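Local coordinates for glycoprotein (Chandipura virus, PDB 5MDM), which probably attaches the virus to host receptors and, after endocytosis, drives acid-triggered fusion of the viral and endosomal membranes, at residues A[14-28]-A[308-322]. Numbering follows the deposited sequence.
Sequences WKPVTKNTRYCPMGG and LASKSPGKGLAYTVI
M26 reaches into the angle between the loop at 308-312 and strand 316-322, and the tightly packed part of the contact is built around it. With CG anti to the backbone N (chi1 -173°) and the chain bent at both following torsions, its CG lies 3.5 Å from S310 CB while the thioether turns back to the strand. There the backbone N of L317 gives SD a weak hydrogen bond, 3.5 Å long but fairly straight (161°). The methyl CE sits at the edge of the Y319 ring, in its plane, 3.7 Å from CE2, and also touches L317 CB; L308 CD1 lies over one face of the same ring. Close by, G28 CA approaches K315 O to 3.2 Å in a CA-H...O contact.

A second cluster forms at W14. The T320 methyl CG2 stands almost on the normal of the six-membered ring of W14, 3.5 Å from the centroid, a CH-pi contact, while I322 CD1 packs against W14 CB. F365 meets the indole edge-to-face, and strand 325-338 pairs with both 15-16 and 316-322, so the two strands are joined through that neighbour.

Between these clusters the chain swings out through T18 and K19 to the solvent, and contact thins to V17 CG2 at the Y319 edge, 4.1 Å from CE1, and Y23 CE2 near L317 CD1. R22 and C24 are tied to helix 270-295, by a salt bridge to D292 and the disulfide to C287. Cohesion between 14-28 and 308-322 therefore rests mainly on apolar and sulfur contacts: the one hydrogen bond between them is the weak one to sulfur, while backbone pairing of both strands runs through strand 325-338.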
loop_
_atom_site.group_PDB
_atom_site.type_symbol
_atom_site.label_atom_id
_atom_site.label_comp_id
_atom_site.label_asym_id
_atom_site.label_seq_id
_atom_site.Cartn_x
_atom_site.Cartn_y
_atom_site.Cartn_z
ATOM N N TRP A 14 -17.821 40.252 -5.247
ATOM C CA TRP A 14 -18.194 39.471 -6.424
ATOM C C TRP A 14 -18.603 40.340 -7.612
ATOM O O TRP A 14 -19.211 41.399 -7.446
ATOM C CB TRP A 14 -19.319 38.486 -6.089
ATOM C CG TRP A 14 -18.949 37.469 -5.047
ATOM C CD1 TRP A 14 -19.173 37.556 -3.707
ATOM C CD2 TRP A 14 -18.285 36.212 -5.264
ATOM N NE1 TRP A 14 -18.694 36.433 -3.072
ATOM C CE2 TRP A 14 -18.144 35.595 -4.005
ATOM C CE3 TRP A 14 -17.797 35.551 -6.398
ATOM C CZ2 TRP A 14 -17.535 34.349 -3.848
ATOM C CZ3 TRP A 14 -17.192 34.317 -6.240
ATOM C CH2 TRP A 14 -17.069 33.729 -4.976
ATOM N N LYS A 15 -18.254 39.879 -8.808
ATOM C CA LYS A 15 -18.648 40.527 -10.052
ATOM C C LYS A 15 -19.037 39.436 -11.040
ATOM O O LYS A 15 -18.479 38.339 -11.003
ATOM C CB LYS A 15 -17.496 41.361 -10.618
ATOM C CG LYS A 15 -17.063 42.528 -9.739
ATOM C CD LYS A 15 -15.571 42.802 -9.878
ATOM C CE LYS A 15 -15.170 43.015 -11.332
ATOM N NZ LYS A 15 -13.696 43.173 -11.480
ATOM N N PRO A 16 -20.007 39.722 -11.918
ATOM C CA PRO A 16 -20.459 38.724 -12.894
ATOM C C PRO A 16 -19.378 38.367 -13.913
ATOM O O PRO A 16 -18.700 39.253 -14.434
ATOM C CB PRO A 16 -21.630 39.424 -13.591
ATOM C CG PRO A 16 -22.082 40.459 -12.623
ATOM C CD PRO A 16 -20.837 40.934 -11.947
ATOM N N VAL A 17 -19.224 37.074 -14.180
ATOM C CA VAL A 17 -18.290 36.604 -15.196
ATOM C C VAL A 17 -18.804 36.980 -16.579
ATOM O O VAL A 17 -19.948 36.684 -16.922
ATOM C CB VAL A 17 -18.106 35.075 -15.128
ATOM C CG1 VAL A 17 -17.245 34.593 -16.280
ATOM C CG2 VAL A 17 -17.494 34.675 -13.796
ATOM N N THR A 18 -17.963 37.640 -17.368
ATOM C CA THR A 18 -18.361 38.077 -18.703
ATOM C C THR A 18 -17.428 37.567 -19.800
ATOM O O THR A 18 -17.877 36.946 -20.764
ATOM C CB THR A 18 -18.464 39.618 -18.795
ATOM O OG1 THR A 18 -17.215 40.212 -18.416
ATOM C CG2 THR A 18 -19.567 40.134 -17.883
ATOM N N LYS A 19 -16.132 37.828 -19.646
ATOM C CA LYS A 19 -15.149 37.503 -20.681
ATOM C C LYS A 19 -14.908 35.995 -20.803
ATOM O O LYS A 19 -14.349 35.532 -21.799
ATOM C CB LYS A 19 -13.834 38.257 -20.434
ATOM C CG LYS A 19 -12.884 38.311 -21.630
ATOM C CD LYS A 19 -11.731 39.280 -21.381
ATOM C CE LYS A 19 -10.689 39.230 -22.495
ATOM N NZ LYS A 19 -9.884 37.972 -22.473
ATOM N N ASN A 20 -15.328 35.242 -19.788
ATOM C CA ASN A 20 -15.283 33.778 -19.826
ATOM C C ASN A 20 -13.887 33.169 -19.960
ATOM O O ASN A 20 -13.755 32.018 -20.372
ATOM C CB ASN A 20 -16.181 33.244 -20.949
ATOM C CG ASN A 20 -17.473 32.654 -20.434
ATOM O OD1 ASN A 20 -17.800 31.506 -20.725
ATOM N ND2 ASN A 20 -18.215 33.437 -19.661
ATOM N N THR A 21 -12.852 33.934 -19.618
ATOM C CA THR A 21 -11.482 33.433 -19.706
ATOM C C THR A 21 -11.208 32.363 -18.652
ATOM O O THR A 21 -11.623 32.482 -17.498
ATOM C CB THR A 21 -10.430 34.554 -19.589
ATOM O OG1 THR A 21 -10.688 35.336 -18.417
ATOM C CG2 THR A 21 -10.458 35.452 -20.821
ATOM N N ARG A 22 -10.499 31.320 -19.070
ATOM C CA ARG A 22 -10.279 30.150 -18.235
ATOM C C ARG A 22 -8.900 30.185 -17.594
ATOM O O ARG A 22 -7.889 30.355 -18.276
ATOM C CB ARG A 22 -10.444 28.877 -19.072
ATOM C CG ARG A 22 -11.803 28.771 -19.739
ATOM C CD ARG A 22 -11.709 28.249 -21.152
ATOM N NE ARG A 22 -12.101 26.849 -21.260
ATOM C CZ ARG A 22 -13.197 26.430 -21.883
ATOM N NH1 ARG A 22 -14.015 27.304 -22.450
ATOM N NH2 ARG A 22 -13.477 25.137 -21.942
ATOM N N TYR A 23 -8.867 30.034 -16.276
ATOM C CA TYR A 23 -7.606 29.923 -15.554
ATOM C C TYR A 23 -7.466 28.509 -15.002
ATOM O O TYR A 23 -7.630 28.283 -13.805
ATOM C CB TYR A 23 -7.536 30.948 -14.424
ATOM C CG TYR A 23 -7.484 32.382 -14.899
ATOM C CD1 TYR A 23 -6.270 33.001 -15.165
ATOM C CD2 TYR A 23 -8.650 33.120 -15.081
ATOM C CE1 TYR A 23 -6.215 34.315 -15.600
ATOM C CE2 TYR A 23 -8.606 34.437 -15.519
ATOM C CZ TYR A 23 -7.384 35.027 -15.774
ATOM O OH TYR A 23 -7.327 36.333 -16.212
ATOM N N CYS A 24 -7.168 27.559 -15.883
ATOM C CA CYS A 24 -7.100 26.153 -15.504
ATOM C C CYS A 24 -5.677 25.614 -15.492
ATOM O O CYS A 24 -4.946 25.737 -16.475
ATOM C CB CYS A 24 -7.952 25.306 -16.448
ATOM S SG CYS A 24 -9.705 25.534 -16.235
ATOM N N PRO A 25 -5.279 25.009 -14.370
ATOM C CA PRO A 25 -6.096 24.943 -13.161
ATOM C C PRO A 25 -5.845 26.195 -12.339
ATOM O O PRO A 25 -4.845 26.870 -12.577
ATOM C CB PRO A 25 -5.529 23.727 -12.442
ATOM C CG PRO A 25 -4.085 23.743 -12.817
ATOM C CD PRO A 25 -4.009 24.282 -14.221
ATOM N N MET A 26 -6.728 26.512 -11.400
ATOM C CA MET A 26 -6.570 27.741 -10.632
ATOM C C MET A 26 -5.354 27.663 -9.720
ATOM O O MET A 26 -5.143 26.674 -9.014
ATOM C CB MET A 26 -7.834 28.067 -9.832
ATOM C CG MET A 26 -7.794 29.427 -9.144
ATOM S SD MET A 26 -7.629 30.802 -10.293
ATOM C CE MET A 26 -9.185 30.681 -11.179
ATOM N N GLY A 27 -4.546 28.713 -9.754
ATOM C CA GLY A 27 -3.345 28.772 -8.951
ATOM C C GLY A 27 -2.799 30.182 -8.934
ATOM O O GLY A 27 -3.288 31.052 -9.655
ATOM N N GLY A 28 -1.785 30.409 -8.105
ATOM C CA GLY A 28 -1.134 31.703 -8.035
ATOM C C GLY A 28 -0.242 31.953 -9.235
ATOM O O GLY A 28 0.195 33.081 -9.466
ATOM N N LEU A 308 -13.263 24.570 -10.444
ATOM C CA LEU A 308 -12.641 25.838 -10.807
ATOM C C LEU A 308 -11.786 26.359 -9.666
ATOM O O LEU A 308 -11.004 27.293 -9.838
ATOM C CB LEU A 308 -13.708 26.884 -11.141
ATOM C CG LEU A 308 -14.706 26.577 -12.256
ATOM C CD1 LEU A 308 -15.655 27.736 -12.434
ATOM C CD2 LEU A 308 -13.976 26.285 -13.547
ATOM N N ALA A 309 -11.950 25.751 -8.497
ATOM C CA ALA A 309 -11.252 26.184 -7.291
ATOM C C ALA A 309 -9.747 25.979 -7.381
ATOM O O ALA A 309 -9.270 25.076 -8.061
ATOM C CB ALA A 309 -11.797 25.445 -6.083
ATOM N N SER A 310 -9.001 26.821 -6.682
ATOM C CA SER A 310 -7.575 26.603 -6.526
ATOM C C SER A 310 -7.387 25.532 -5.472
ATOM O O SER A 310 -8.085 25.529 -4.458
ATOM C CB SER A 310 -6.880 27.887 -6.084
ATOM O OG SER A 310 -5.485 27.688 -5.971
ATOM N N LYS A 311 -6.455 24.615 -5.710
ATOM C CA LYS A 311 -6.182 23.571 -4.731
ATOM C C LYS A 311 -4.921 23.862 -3.935
ATOM O O LYS A 311 -4.562 23.108 -3.040
ATOM C CB LYS A 311 -6.093 22.196 -5.394
ATOM C CG LYS A 311 -7.426 21.649 -5.870
ATOM C CD LYS A 311 -7.311 20.174 -6.201
ATOM C CE LYS A 311 -8.627 19.604 -6.698
ATOM N NZ LYS A 311 -8.534 18.121 -6.846
ATOM N N SER A 312 -4.257 24.965 -4.260
ATOM C CA SER A 312 -3.037 25.365 -3.571
ATOM C C SER A 312 -3.137 26.838 -3.196
ATOM O O SER A 312 -3.877 27.590 -3.831
ATOM C CB SER A 312 -1.835 25.154 -4.484
ATOM O OG SER A 312 -1.891 26.045 -5.587
ATOM N N PRO A 313 -2.399 27.260 -2.159
ATOM C CA PRO A 313 -2.405 28.675 -1.777
ATOM C C PRO A 313 -1.884 29.557 -2.907
ATOM O O PRO A 313 -1.125 29.091 -3.763
ATOM C CB PRO A 313 -1.444 28.719 -0.590
ATOM C CG PRO A 313 -1.451 27.347 -0.046
ATOM C CD PRO A 313 -1.604 26.445 -1.228
ATOM N N GLY A 314 -2.302 30.818 -2.913
ATOM C CA GLY A 314 -1.871 31.751 -3.934
ATOM C C GLY A 314 -2.955 32.730 -4.336
ATOM O O GLY A 314 -4.141 32.510 -4.082
ATOM N N LYS A 315 -2.537 33.827 -4.960
ATOM C CA LYS A 315 -3.473 34.801 -5.496
ATOM C C LYS A 315 -4.253 34.136 -6.622
ATOM O O LYS A 315 -3.666 33.620 -7.570
ATOM C CB LYS A 315 -2.713 36.027 -6.011
ATOM C CG LYS A 315 -3.585 37.124 -6.606
ATOM C CD LYS A 315 -4.412 37.836 -5.547
ATOM C CE LYS A 315 -5.338 38.874 -6.174
ATOM N NZ LYS A 315 -6.155 39.576 -5.145
ATOM N N GLY A 316 -5.574 34.120 -6.504
ATOM C CA GLY A 316 -6.416 33.542 -7.533
ATOM C C GLY A 316 -7.830 34.094 -7.583
ATOM O O GLY A 316 -8.114 35.182 -7.079
ATOM N N LEU A 317 -8.720 33.331 -8.204
ATOM C CA LEU A 317 -10.119 33.708 -8.310
ATOM C C LEU A 317 -11.006 32.629 -7.709
ATOM O O LEU A 317 -10.671 31.448 -7.735
ATOM C CB LEU A 317 -10.501 33.915 -9.775
ATOM C CG LEU A 317 -9.687 34.935 -10.568
ATOM C CD1 LEU A 317 -10.216 35.035 -11.988
ATOM C CD2 LEU A 317 -9.725 36.287 -9.889
ATOM N N ALA A 318 -12.140 33.041 -7.160
ATOM C CA ALA A 318 -13.142 32.096 -6.704
ATOM C C ALA A 318 -14.387 32.290 -7.557
ATOM O O ALA A 318 -14.565 33.343 -8.172
ATOM C CB ALA A 318 -13.452 32.312 -5.238
ATOM N N TYR A 319 -15.238 31.273 -7.602
ATOM C CA TYR A 319 -16.435 31.314 -8.433
ATOM C C TYR A 319 -17.660 30.870 -7.641
ATOM O O TYR A 319 -17.564 30.020 -6.756
ATOM C CB TYR A 319 -16.260 30.427 -9.674
ATOM C CG TYR A 319 -15.171 30.895 -10.619
ATOM C CD1 TYR A 319 -15.461 31.759 -11.661
ATOM C CD2 TYR A 319 -13.858 30.479 -10.462
ATOM C CE1 TYR A 319 -14.474 32.196 -12.522
ATOM C CE2 TYR A 319 -12.863 30.914 -11.317
ATOM C CZ TYR A 319 -13.177 31.771 -12.349
ATOM O OH TYR A 319 -12.195 32.209 -13.213
ATOM N N THR A 320 -18.811 31.451 -7.963
ATOM C CA THR A 320 -20.063 31.045 -7.335
ATOM C C THR A 320 -21.240 31.377 -8.242
ATOM O O THR A 320 -21.060 31.935 -9.324
ATOM C CB THR A 320 -20.257 31.706 -5.951
ATOM O OG1 THR A 320 -21.343 31.074 -5.266
ATOM C CG2 THR A 320 -20.543 33.196 -6.092
ATOM N N VAL A 321 -22.444 31.021 -7.806
ATOM C CA VAL A 321 -23.647 31.313 -8.580
ATOM C C VAL A 321 -24.611 32.197 -7.792
ATOM O O VAL A 321 -25.366 31.717 -6.944
ATOM C CB VAL A 321 -24.364 30.025 -9.040
ATOM C CG1 VAL A 321 -25.551 30.367 -9.913
ATOM C CG2 VAL A 321 -23.406 29.132 -9.802
ATOM N N ILE A 322 -24.574 33.493 -8.078
ATOM C CA ILE A 322 -25.451 34.451 -7.416
ATOM C C ILE A 322 -26.693 34.701 -8.263
ATOM O O ILE A 322 -26.596 35.229 -9.372
ATOM C CB ILE A 322 -24.732 35.792 -7.178
ATOM C CG1 ILE A 322 -23.335 35.556 -6.604
ATOM C CG2 ILE A 322 -25.549 36.680 -6.257
ATOM C CD1 ILE A 322 -22.523 36.817 -6.458
#